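Local coordinates for protein benzoylformate decarboxylase (Mycobacterium smegmatis, PDB 4Q9D) that belongs to the thiamine pyrophosphate enzyme family and holds a magnesium ion in its C-terminal cofactor-binding domain, at residues L20-G25 against D58-A63; P139-Q144 against V157-P162; G208-R213 against I298-H303; Y361-N366 against E504-L509. All blocks are in the same frame, centred on the assembly; numbering follows the deposited sequence.

How the interactions relate
Interactions 1 and 2 reach the same six-stranded parallel sheet of the N-terminal domain, their centres 17 Å apart and their nearest atoms about 6 Å apart without touching. Interaction 3 belongs to the central domain yet meets interaction 1 directly: Gln62 OE1 lies 3.1 Å from Arg213 NE, a probable hydrogen bond between two domains. Interaction 4 is remote, with its centre 33, 48 and 36 Å from the centres of interactions 1, 2 and 3. It is linked to the magnesium site of Asp434, Asn461 and Glu463 through Leu364, which packs on strand 428-433, the strand immediately before Asp434.

Interaction 1 (L20-G25 against D58-A63); sequences LTTVFG and DGFAQA
Phe24 on strand 22-25 and Phe60 on helix 50-64 are the closest residues of the two backbones, with their CA atoms 9.5 Å apart, so the gap is bridged by side chains. The topology is that of a beta-alpha-beta crossover in the N-terminal domain: helix 50-64 links strand 43-46 to strand 68-72, and strand 22-25 lies between those two in the parallel sheet. Phe60 holds CG anti to its backbone N (chi1 -173°), which extends its ring from the helix toward the strand. There the far end of the Phe24 ring comes over one face of Phe60, with Phe24 CZ 3.3 Å from Phe60 CG and Phe24 CE1 3.7 Å from Phe60 CD2. The centroids are 5.1 Å apart and the planes meet at 58°, an oblique pairing of the rings. Leu417 of helix 408-421 touches both rings, and Ala421 touches Phe60, so a helix of the C-terminal domain packs against the pair. Farther round the helix, Gln62 NE2 donates to Asp58 OD1 one turn back, at 3.0 Å, and Asp58 OD2 also takes the indole NH of Trp407. At the other end of the Phe60 ring, Thr22 OG1 approaches obliquely to 3.9 Å from Phe60 CZ.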
loop_
_atom_site.group_PDB
_atom_site.type_symbol
_atom_site.label_atom_id
_atom_site.label_comp_id
_atom_site.label_asym_id
_atom_site.label_seq_id
_atom_site.Cartn_x
_atom_site.Cartn_y
_atom_site.Cartn_z
ATOM N N LEU B 20 18.864 -22.560 -8.162
ATOM C CA LEU B 20 17.401 -22.505 -8.229
ATOM C C LEU B 20 16.855 -23.342 -9.376
ATOM O O LEU B 20 16.320 -22.795 -10.340
ATOM C CB LEU B 20 16.919 -21.054 -8.370
ATOM C CG LEU B 20 17.193 -20.138 -7.165
ATOM C CD1 LEU B 20 16.896 -18.686 -7.522
ATOM C CD2 LEU B 20 16.350 -20.578 -5.981
ATOM N N THR B 21 16.961 -24.665 -9.260
ATOM C CA THR B 21 16.670 -25.551 -10.395
ATOM C C THR B 21 15.397 -26.360 -10.208
ATOM O O THR B 21 15.081 -27.260 -10.997
ATOM C CB THR B 21 17.851 -26.503 -10.683
ATOM O OG1 THR B 21 18.199 -27.192 -9.482
ATOM C CG2 THR B 21 19.069 -25.685 -11.168
ATOM N N THR B 22 14.639 -26.021 -9.179
ATOM C CA THR B 22 13.343 -26.658 -8.993
ATOM C C THR B 22 12.270 -25.585 -8.897
ATOM O O THR B 22 12.392 -24.648 -8.113
ATOM C CB THR B 22 13.322 -27.515 -7.726
ATOM O OG1 THR B 22 14.415 -28.450 -7.763
ATOM C CG2 THR B 22 11.979 -28.257 -7.594
ATOM N N VAL B 23 11.217 -25.726 -9.695
ATOM C CA VAL B 23 10.147 -24.740 -9.713
ATOM C C VAL B 23 8.869 -25.400 -9.236
ATOM O O VAL B 23 8.474 -26.432 -9.769
ATOM C CB VAL B 23 9.921 -24.190 -11.160
ATOM C CG1 VAL B 23 8.704 -23.243 -11.220
ATOM C CG2 VAL B 23 11.181 -23.510 -11.692
ATOM N N PHE B 24 8.224 -24.802 -8.240
ATOM C CA PHE B 24 6.940 -25.288 -7.744
ATOM C C PHE B 24 5.876 -24.380 -8.298
ATOM O O PHE B 24 6.002 -23.160 -8.247
ATOM C CB PHE B 24 6.904 -25.240 -6.210
ATOM C CG PHE B 24 7.917 -26.138 -5.579
ATOM C CD1 PHE B 24 9.231 -25.738 -5.478
ATOM C CD2 PHE B 24 7.559 -27.412 -5.140
ATOM C CE1 PHE B 24 10.207 -26.584 -4.920
ATOM C CE2 PHE B 24 8.509 -28.259 -4.597
ATOM C CZ PHE B 24 9.841 -27.852 -4.495
ATOM N N GLY B 25 4.825 -24.951 -8.848
ATOM C CA GLY B 25 3.775 -24.082 -9.289
ATOM C C GLY B 25 2.615 -24.796 -9.919
ATOM O O GLY B 25 2.479 -26.013 -9.860
ATOM N N ASP B 58 7.847 -24.118 0.443
ATOM C CA ASP B 58 8.263 -23.751 1.803
ATOM C C ASP B 58 8.928 -24.982 2.461
ATOM O O ASP B 58 10.066 -24.919 2.933
ATOM C CB ASP B 58 7.021 -23.301 2.594
ATOM C CG ASP B 58 7.338 -22.713 3.959
ATOM O OD1 ASP B 58 8.523 -22.647 4.380
ATOM O OD2 ASP B 58 6.359 -22.264 4.624
ATOM N N GLY B 59 8.240 -26.117 2.451
ATOM C CA GLY B 59 8.815 -27.331 3.028
ATOM C C GLY B 59 10.112 -27.769 2.348
ATOM O O GLY B 59 11.064 -28.184 3.014
ATOM N N PHE B 60 10.155 -27.646 1.019
ATOM C CA PHE B 60 11.348 -27.961 0.243
ATOM C C PHE B 60 12.521 -27.107 0.663
ATOM O O PHE B 60 13.626 -27.626 0.937
ATOM C CB PHE B 60 11.072 -27.770 -1.266
ATOM C CG PHE B 60 12.213 -28.243 -2.188
ATOM C CD1 PHE B 60 12.325 -29.589 -2.553
ATOM C CD2 PHE B 60 13.134 -27.335 -2.723
ATOM C CE1 PHE B 60 13.341 -30.020 -3.427
ATOM C CE2 PHE B 60 14.153 -27.752 -3.612
ATOM C CZ PHE B 60 14.255 -29.091 -3.957
ATOM N N ALA B 61 12.300 -25.793 0.702
ATOM C CA ALA B 61 13.337 -24.850 1.107
ATOM C C ALA B 61 13.814 -25.100 2.543
ATOM O O ALA B 61 15.012 -24.997 2.867
ATOM C CB ALA B 61 12.809 -23.400 0.960
ATOM N N GLN B 62 12.880 -25.414 3.433
ATOM C CA GLN B 62 13.285 -25.627 4.817
ATOM C C GLN B 62 14.125 -26.896 4.970
ATOM O O GLN B 62 15.092 -26.897 5.702
ATOM C CB GLN B 62 12.083 -25.687 5.728
ATOM C CG GLN B 62 11.450 -24.322 5.957
ATOM C CD GLN B 62 10.553 -24.300 7.160
ATOM O OE1 GLN B 62 10.998 -24.576 8.290
ATOM N NE2 GLN B 62 9.275 -23.938 6.946
ATOM N N ALA B 63 13.742 -27.959 4.261
ATOM C CA ALA B 63 14.451 -29.242 4.324
ATOM C C ALA B 63 15.821 -29.177 3.644
ATOM O O ALA B 63 16.779 -29.761 4.126
ATOM C CB ALA B 63 13.620 -30.329 3.691
#

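Interaction 2 (P139-Q144 against V157-P162); sequences PAAFMQ and VFLSIP
Leu159 is the bump on strand 157-162 that fills the hollow formed by Ala141 and Phe142 on helix 138-150. The axes of the two short segments run nearly antiparallel, at 169°, and approach to 9.7 Å; the backbones are nearest where the CA atoms of Ala141 and Leu159 stand 7.8 Å apart. A small residue on the helix at this point leaves room for the forked leucine. One prong, Leu159 CD2, rests on the methyl group of Ala141, 3.9 Å from Ala141 CB. The other, Leu159 CD1, sits over the middle of the Phe142 ring: it is 3.8 Å from the ring centroid and only 7° off the ring normal, a well-centred CH-pi contact with the ring carbons almost equally distant. Although the first bond of the Phe142 side chain points past the strand, its ring comes closer and lies flat over the leucine. Ile161, two residues farther along the strand and on the same face, adds a looser fit, its CD1 lying 4.4 Å from Phe142 CE1 at an oblique angle. Thr11 and Leu15 of helix 7-18 also pack on Phe142, while Thr98 of strand 95-101 and Tyr130 of strand 128-130 flank Leu159 within the sheet. All four residues of the contact are buried. Such helix-on-sheet packing is typical of a beta-alpha-beta crossover, here strand 128-130, helix 138-150 and strand 157-162 in the N-terminal domain.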
loop_
_atom_site.group_PDB
_atom_site.type_symbol
_atom_site.label_atom_id
_atom_site.label_comp_id
_atom_site.label_asym_id
_atom_site.label_seq_id
_atom_site.Cartn_x
_atom_site.Cartn_y
_atom_site.Cartn_z
ATOM N N PRO B 139 16.685 -10.490 -15.672
ATOM C CA PRO B 139 17.737 -11.308 -15.041
ATOM C C PRO B 139 18.307 -10.669 -13.777
ATOM O O PRO B 139 18.397 -11.345 -12.739
ATOM C CB PRO B 139 18.829 -11.421 -16.141
ATOM C CG PRO B 139 18.057 -11.254 -17.445
ATOM C CD PRO B 139 17.002 -10.170 -17.083
ATOM N N ALA B 140 18.695 -9.395 -13.841
ATOM C CA ALA B 140 19.178 -8.726 -12.623
ATOM C C ALA B 140 18.104 -8.727 -11.517
ATOM O O ALA B 140 18.444 -8.735 -10.340
ATOM C CB ALA B 140 19.625 -7.283 -12.918
ATOM N N ALA B 141 16.822 -8.701 -11.892
ATOM C CA ALA B 141 15.727 -8.692 -10.896
ATOM C C ALA B 141 15.662 -10.023 -10.141
ATOM O O ALA B 141 15.452 -10.064 -8.917
ATOM C CB ALA B 141 14.402 -8.409 -11.553
ATOM N N PHE B 142 15.889 -11.117 -10.860
ATOM C CA PHE B 142 16.029 -12.421 -10.200
ATOM C C PHE B 142 17.220 -12.460 -9.247
ATOM O O PHE B 142 17.119 -12.996 -8.130
ATOM C CB PHE B 142 16.077 -13.563 -11.224
ATOM C CG PHE B 142 14.710 -14.038 -11.661
ATOM C CD1 PHE B 142 14.057 -13.444 -12.741
ATOM C CD2 PHE B 142 14.091 -15.085 -11.010
ATOM C CE1 PHE B 142 12.816 -13.895 -13.156
ATOM C CE2 PHE B 142 12.817 -15.538 -11.423
ATOM C CZ PHE B 142 12.186 -14.931 -12.492
ATOM N N MET B 143 18.350 -11.883 -9.649
ATOM C CA MET B 143 19.527 -11.909 -8.771
ATOM C C MET B 143 19.199 -11.130 -7.512
ATOM O O MET B 143 19.551 -11.507 -6.398
ATOM C CB MET B 143 20.755 -11.283 -9.468
ATOM C CG MET B 143 22.018 -11.352 -8.593
ATOM S SD MET B 143 22.570 -13.068 -8.386
ATOM C CE MET B 143 22.230 -13.315 -6.636
ATOM N N GLN B 144 18.522 -10.005 -7.714
ATOM C CA GLN B 144 18.130 -9.155 -6.618
ATOM C C GLN B 144 17.102 -9.878 -5.714
ATOM O O GLN B 144 17.170 -9.785 -4.457
ATOM C CB GLN B 144 17.588 -7.829 -7.205
ATOM C CG GLN B 144 17.222 -6.796 -6.205
ATOM C CD GLN B 144 16.970 -5.397 -6.831
ATOM O OE1 GLN B 144 16.178 -4.649 -6.303
ATOM N NE2 GLN B 144 17.718 -5.027 -7.888
ATOM N N VAL B 157 9.946 -13.304 -1.353
ATOM C CA VAL B 157 9.853 -12.081 -2.144
ATOM C C VAL B 157 8.990 -12.345 -3.368
ATOM O O VAL B 157 8.770 -13.504 -3.732
ATOM C CB VAL B 157 11.250 -11.560 -2.560
ATOM C CG1 VAL B 157 12.129 -11.325 -1.316
ATOM C CG2 VAL B 157 11.913 -12.555 -3.496
ATOM N N PHE B 158 8.493 -11.272 -4.000
ATOM C CA PHE B 158 7.585 -11.407 -5.130
ATOM C C PHE B 158 8.103 -10.659 -6.378
ATOM O O PHE B 158 8.486 -9.475 -6.317
ATOM C CB PHE B 158 6.179 -10.896 -4.753
ATOM C CG PHE B 158 5.169 -10.979 -5.881
ATOM C CD1 PHE B 158 4.557 -12.187 -6.209
ATOM C CD2 PHE B 158 4.796 -9.845 -6.576
ATOM C CE1 PHE B 158 3.598 -12.263 -7.232
ATOM C CE2 PHE B 158 3.866 -9.914 -7.615
ATOM C CZ PHE B 158 3.269 -11.114 -7.951
ATOM N N LEU B 159 8.077 -11.345 -7.512
ATOM C CA LEU B 159 8.471 -10.752 -8.794
ATOM C C LEU B 159 7.385 -11.015 -9.791
ATOM O O LEU B 159 7.007 -12.165 -10.003
ATOM C CB LEU B 159 9.724 -11.438 -9.325
ATOM C CG LEU B 159 11.098 -10.818 -9.144
ATOM C CD1 LEU B 159 12.096 -11.726 -9.866
ATOM C CD2 LEU B 159 11.123 -9.420 -9.767
ATOM N N SER B 160 6.901 -9.955 -10.420
ATOM C CA SER B 160 5.862 -10.044 -11.432
ATOM C C SER B 160 6.537 -9.808 -12.790
ATOM O O SER B 160 7.231 -8.795 -12.948
ATOM C CB SER B 160 4.865 -8.925 -11.212
ATOM O OG SER B 160 3.807 -9.047 -12.146
ATOM N N ILE B 161 6.346 -10.713 -13.753
ATOM C CA ILE B 161 7.053 -10.596 -15.049
ATOM C C ILE B 161 6.091 -10.613 -16.245
ATOM O O ILE B 161 5.509 -11.658 -16.585
ATOM C CB ILE B 161 8.099 -11.721 -15.268
ATOM C CG1 ILE B 161 8.964 -11.966 -13.999
ATOM C CG2 ILE B 161 8.955 -11.430 -16.528
ATOM C CD1 ILE B 161 9.826 -10.767 -13.664
ATOM N N PRO B 162 5.923 -9.456 -16.895
ATOM C CA PRO B 162 5.121 -9.374 -18.136
ATOM C C PRO B 162 5.529 -10.476 -19.142
ATOM O O PRO B 162 6.710 -10.717 -19.378
ATOM C CB PRO B 162 5.446 -7.980 -18.674
ATOM C CG PRO B 162 5.738 -7.155 -17.406
ATOM C CD PRO B 162 6.512 -8.160 -16.512
#

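Interaction 3 (G208-R213 against I298-H303); sequences GPEVDR and ITADPH
Glu210 CG stands beside the backbone N (chi1 -67°) and the chain beyond it is extended, which carries the carboxylate away from helix 209-213 toward Thr299 and Ala300. Thr299 answers with OG1 anti to its own backbone N (chi1 175°), turning the hydroxyl to meet it. The backbones remain well apart, the CA atoms of Glu210 and Thr299 being 7.6 Å from each other, so the long glutamate spans the gap. Its two oxygens divide the work. Thr299 OG1 donates to Glu210 OE1 over a very short 2.5 Å, and the amide of Ala300, its N 2.8 Å from Glu210 OE2, uses that oxygen's syn lone pair with an N-H...O angle of 159°. Ala300 CB, 3.3 Å from Glu210 OE2, packs beside the same oxygen. Thr299 OG1 also accepts, from Asp301 N at 3.0 Å, closing an ST turn at the end of strand 294-299. Asp301 then acts as N-cap of helix 302-307, its OD1 accepting from His303 N at 2.9 Å. The setting is the Rossmann-like central domain, where strand 269-273 separates strands 203-207 and 294-299 in a parallel sheet; the contact joins helix 209-213, which follows strand 203-207, to the end of strand 294-299 and the turn after it. Val318 of helix 318-328 also packs on Glu210. Donors on both oxygens would be consistent with an ionised carboxylate whose rotation is restrained, and the hydroxyl serving as donor and acceptor at once ties the strand-to-helix turn to Glu210.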
loop_
_atom_site.group_PDB
_atom_site.type_symbol
_atom_site.label_atom_id
_atom_site.label_comp_id
_atom_site.label_asym_id
_atom_site.label_seq_id
_atom_site.Cartn_x
_atom_site.Cartn_y
_atom_site.Cartn_z
ATOM N N GLY B 208 14.353 -21.288 20.577
ATOM C CA GLY B 208 13.232 -21.280 19.656
ATOM C C GLY B 208 13.606 -21.734 18.253
ATOM O O GLY B 208 14.747 -22.139 17.991
ATOM N N PRO B 209 12.632 -21.675 17.340
ATOM C CA PRO B 209 12.783 -22.206 15.976
ATOM C C PRO B 209 13.969 -21.642 15.168
ATOM O O PRO B 209 14.416 -22.343 14.259
ATOM C CB PRO B 209 11.476 -21.797 15.295
ATOM C CG PRO B 209 10.452 -21.718 16.446
ATOM C CD PRO B 209 11.260 -21.199 17.626
ATOM N N GLU B 210 14.455 -20.426 15.449
ATOM C CA GLU B 210 15.560 -19.887 14.646
ATOM C C GLU B 210 16.790 -20.746 14.803
ATOM O O GLU B 210 17.666 -20.761 13.932
ATOM C CB GLU B 210 15.918 -18.457 15.037
ATOM C CG GLU B 210 14.854 -17.423 14.725
ATOM C CD GLU B 210 15.366 -16.020 15.024
ATOM O OE1 GLU B 210 14.840 -15.382 15.944
ATOM O OE2 GLU B 210 16.319 -15.575 14.361
ATOM N N VAL B 211 16.878 -21.446 15.928
ATOM C CA VAL B 211 18.090 -22.223 16.227
ATOM C C VAL B 211 18.209 -23.393 15.274
ATOM O O VAL B 211 19.245 -23.582 14.639
ATOM C CB VAL B 211 18.142 -22.638 17.731
ATOM C CG1 VAL B 211 19.315 -23.553 18.017
ATOM C CG2 VAL B 211 18.241 -21.386 18.588
ATOM N N ASP B 212 17.133 -24.157 15.135
ATOM C CA ASP B 212 17.129 -25.261 14.182
ATOM C C ASP B 212 17.315 -24.739 12.734
ATOM O O ASP B 212 18.059 -25.321 11.956
ATOM C CB ASP B 212 15.833 -26.090 14.292
ATOM C CG ASP B 212 15.970 -27.471 13.670
ATOM O OD1 ASP B 212 17.033 -28.097 13.878
ATOM O OD2 ASP B 212 15.043 -27.925 12.960
ATOM N N ARG B 213 16.672 -23.626 12.382
ATOM C CA ARG B 213 16.807 -23.092 11.020
ATOM C C ARG B 213 18.222 -22.600 10.732
ATOM O O ARG B 213 18.653 -22.633 9.594
ATOM C CB ARG B 213 15.773 -21.998 10.730
ATOM C CG ARG B 213 14.353 -22.513 10.761
ATOM C CD ARG B 213 13.346 -21.536 10.121
ATOM N NE ARG B 213 12.056 -22.209 9.901
ATOM C CZ ARG B 213 10.947 -21.945 10.595
ATOM N NH1 ARG B 213 10.942 -21.015 11.547
ATOM N NH2 ARG B 213 9.828 -22.608 10.331
ATOM N N ILE B 298 17.854 -12.686 21.860
ATOM C CA ILE B 298 18.809 -12.720 20.759
ATOM C C ILE B 298 18.057 -13.289 19.568
ATOM O O ILE B 298 17.502 -14.364 19.665
ATOM C CB ILE B 298 20.042 -13.615 21.079
ATOM C CG1 ILE B 298 20.865 -13.024 22.240
ATOM C CG2 ILE B 298 20.871 -13.833 19.852
ATOM C CD1 ILE B 298 22.009 -13.918 22.674
ATOM N N THR B 299 18.029 -12.560 18.456
ATOM C CA THR B 299 17.274 -13.005 17.287
ATOM C C THR B 299 17.915 -12.466 16.031
ATOM O O THR B 299 18.585 -11.414 16.058
ATOM C CB THR B 299 15.801 -12.514 17.336
ATOM O OG1 THR B 299 15.134 -12.871 16.124
ATOM C CG2 THR B 299 15.718 -10.990 17.494
ATOM N N ALA B 300 17.711 -13.165 14.923
ATOM C CA ALA B 300 18.244 -12.685 13.638
ATOM C C ALA B 300 17.222 -11.762 12.979
ATOM O O ALA B 300 17.497 -11.159 11.941
ATOM C CB ALA B 300 18.586 -13.851 12.718
ATOM N N ASP B 301 16.040 -11.640 13.588
ATOM C CA ASP B 301 14.973 -10.845 12.982
ATOM C C ASP B 301 14.645 -9.575 13.766
ATOM O O ASP B 301 13.918 -9.616 14.749
ATOM C CB ASP B 301 13.720 -11.710 12.790
ATOM C CG ASP B 301 12.578 -10.960 12.082
ATOM O OD1 ASP B 301 12.725 -9.750 11.769
ATOM O OD2 ASP B 301 11.515 -11.591 11.849
ATOM N N PRO B 302 15.144 -8.423 13.287
ATOM C CA PRO B 302 14.946 -7.148 13.982
ATOM C C PRO B 302 13.475 -6.839 14.272
ATOM O O PRO B 302 13.193 -6.062 15.184
ATOM C CB PRO B 302 15.543 -6.102 13.010
ATOM C CG PRO B 302 16.369 -6.906 12.030
ATOM C CD PRO B 302 15.760 -8.254 11.953
ATOM N N HIS B 303 12.560 -7.416 13.492
ATOM C CA HIS B 303 11.158 -7.201 13.745
ATOM C C HIS B 303 10.766 -7.843 15.089
ATOM O O HIS B 303 9.982 -7.271 15.871
ATOM C CB HIS B 303 10.268 -7.769 12.616
ATOM C CG HIS B 303 8.817 -7.763 12.980
ATOM N ND1 HIS B 303 8.130 -8.907 13.365
ATOM C CD2 HIS B 303 7.924 -6.747 13.094
ATOM C CE1 HIS B 303 6.889 -8.592 13.662
ATOM N NE2 HIS B 303 6.732 -7.284 13.498
#

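Interaction 4 (Y361-N366 against E504-L509)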
loop_
_atom_site.group_PDB
_atom_site.type_symbol
_atom_site.label_atom_id
_atom_site.label_comp_id
_atom_site.label_asym_id
_atom_site.label_seq_id
_atom_site.Cartn_x
_atom_site.Cartn_y
_atom_site.Cartn_z
ATOM N N TYR B 361 -0.936 -41.814 19.210
ATOM C CA TYR B 361 0.458 -41.364 19.282
ATOM C C TYR B 361 1.389 -42.387 19.920
ATOM O O TYR B 361 2.560 -42.471 19.554
ATOM C CB TYR B 361 0.579 -40.003 19.964
ATOM C CG TYR B 361 0.227 -38.850 19.044
ATOM C CD1 TYR B 361 1.220 -38.130 18.382
ATOM C CD2 TYR B 361 -1.105 -38.500 18.814
ATOM C CE1 TYR B 361 0.884 -37.072 17.501
ATOM C CE2 TYR B 361 -1.442 -37.456 17.954
ATOM C CZ TYR B 361 -0.452 -36.744 17.308
ATOM O OH TYR B 361 -0.826 -35.704 16.485
ATOM N N GLU B 362 0.875 -43.197 20.847
ATOM C CA GLU B 362 1.737 -44.233 21.438
ATOM C C GLU B 362 2.042 -45.286 20.416
ATOM O O GLU B 362 3.184 -45.690 20.267
ATOM C CB GLU B 362 1.124 -44.911 22.673
ATOM C CG GLU B 362 2.113 -45.952 23.236
ATOM C CD GLU B 362 1.587 -46.719 24.439
ATOM O OE1 GLU B 362 0.396 -46.537 24.814
ATOM O OE2 GLU B 362 2.374 -47.518 24.991
ATOM N N VAL B 363 1.026 -45.726 19.674
ATOM C CA VAL B 363 1.300 -46.636 18.564
ATOM C C VAL B 363 2.332 -46.057 17.591
ATOM O O VAL B 363 3.224 -46.760 17.123
ATOM C CB VAL B 363 0.033 -46.991 17.776
ATOM C CG1 VAL B 363 0.403 -47.828 16.564
ATOM C CG2 VAL B 363 -0.959 -47.731 18.679
ATOM N N LEU B 364 2.219 -44.767 17.277
ATOM C CA LEU B 364 3.193 -44.140 16.361
ATOM C C LEU B 364 4.603 -44.194 16.940
ATOM O O LEU B 364 5.577 -44.509 16.234
ATOM C CB LEU B 364 2.833 -42.674 16.115
ATOM C CG LEU B 364 1.825 -42.318 15.046
ATOM C CD1 LEU B 364 1.623 -40.810 15.154
ATOM C CD2 LEU B 364 2.393 -42.680 13.679
ATOM N N SER B 365 4.723 -43.883 18.231
ATOM C CA SER B 365 6.055 -43.897 18.849
ATOM C C SER B 365 6.662 -45.301 18.856
ATOM O O SER B 365 7.884 -45.461 18.754
ATOM C CB SER B 365 6.021 -43.345 20.270
ATOM O OG SER B 365 5.303 -44.224 21.105
ATOM N N ASN B 366 5.826 -46.326 18.949
ATOM C CA ASN B 366 6.368 -47.695 18.881
ATOM C C ASN B 366 6.951 -48.051 17.525
ATOM O O ASN B 366 7.876 -48.865 17.445
ATOM C CB ASN B 366 5.299 -48.727 19.238
ATOM C CG ASN B 366 4.854 -48.624 20.676
ATOM O OD1 ASN B 366 5.596 -48.150 21.537
ATOM N ND2 ASN B 366 3.625 -49.046 20.940
ATOM N N GLU B 504 -9.085 -49.882 12.221
ATOM C CA GLU B 504 -10.160 -50.286 13.141
ATOM C C GLU B 504 -9.719 -50.472 14.601
ATOM O O GLU B 504 -10.548 -50.603 15.514
ATOM C CB GLU B 504 -10.804 -51.577 12.631
ATOM C CG GLU B 504 -11.394 -51.428 11.224
ATOM C CD GLU B 504 -11.642 -52.756 10.495
ATOM O OE1 GLU B 504 -11.822 -53.810 11.151
ATOM O OE2 GLU B 504 -11.659 -52.738 9.245
ATOM N N SER B 505 -8.416 -50.457 14.830
ATOM C CA SER B 505 -7.890 -50.783 16.146
ATOM C C SER B 505 -6.444 -50.362 16.219
ATOM O O SER B 505 -5.815 -50.070 15.184
ATOM C CB SER B 505 -7.940 -52.300 16.350
ATOM O OG SER B 505 -7.052 -52.932 15.426
ATOM N N THR B 506 -5.893 -50.384 17.426
ATOM C CA THR B 506 -4.469 -50.140 17.586
ATOM C C THR B 506 -3.636 -51.221 16.908
ATOM O O THR B 506 -2.557 -50.924 16.372
ATOM C CB THR B 506 -4.078 -49.987 19.067
ATOM O OG1 THR B 506 -4.565 -51.113 19.813
ATOM C CG2 THR B 506 -4.678 -48.706 19.633
ATOM N N ASP B 507 -4.114 -52.468 16.903
ATOM C CA ASP B 507 -3.361 -53.511 16.185
ATOM C C ASP B 507 -3.275 -53.213 14.696
ATOM O O ASP B 507 -2.224 -53.384 14.081
ATOM C CB ASP B 507 -3.999 -54.895 16.313
ATOM C CG ASP B 507 -3.869 -55.487 17.720
ATOM O OD1 ASP B 507 -2.814 -55.307 18.373
ATOM O OD2 ASP B 507 -4.838 -56.138 18.162
ATOM N N MET B 508 -4.412 -52.863 14.111
ATOM C CA MET B 508 -4.463 -52.582 12.672
ATOM C C MET B 508 -3.617 -51.348 12.349
ATOM O O MET B 508 -2.853 -51.347 11.383
ATOM C CB MET B 508 -5.901 -52.391 12.217
ATOM C CG MET B 508 -6.017 -52.393 10.711
ATOM S SD MET B 508 -7.709 -52.302 10.155
ATOM C CE MET B 508 -7.419 -51.723 8.461
ATOM N N LEU B 509 -3.714 -50.325 13.195
ATOM C CA LEU B 509 -2.884 -49.125 13.043
ATOM C C LEU B 509 -1.407 -49.491 12.985
ATOM O O LEU B 509 -0.640 -49.039 12.109
ATOM C CB LEU B 509 -3.160 -48.124 14.187
ATOM C CG LEU B 509 -2.288 -46.855 14.172
ATOM C CD1 LEU B 509 -2.414 -46.106 12.821
ATOM C CD2 LEU B 509 -2.707 -45.961 15.320
#
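This is buried apolar packing between two helices, with Val363 of helix 357-367 set against Thr506 and Leu509 in the first turn of helix 506-518. The backbones come near enough for short side chains to meet, the CA atoms of Val363 and Thr506 being 6.8 Å apart. Each branch of the valine has its own partner. CG1 of Val363, anti to the backbone N (chi1 175°), lies 3.7 Å from CG of Leu509, while CD2 of the same leucine reaches CB of Val363 at 3.8 Å. CG2 of Val363 turns instead to Thr506, 3.9 Å from its CB and 4.0 Å from its CG2. Because Thr506 and Leu509 are three residues apart, they present neighbouring surfaces of one helical turn, and the forked side chain fits across both. Helix 506-518 is the crossover of a beta-alpha-beta unit, linking strand 499-502 to strand 523-528 in the parallel sheet of the C-terminal domain. Helix 357-367 meets that sheet through Leu364, which packs on Val429 and Thr431 of strand 428-433, and Leu513 touches both Val363 and Leu364. Thr506 has a further polar partner: its OG1 is hydrogen-bonded to the backbone N of Ser351. The helix start is capped just before it by Ser505, whose OG accepts from Met508 N at 3.0 Å along a nearly straight bond of 167°.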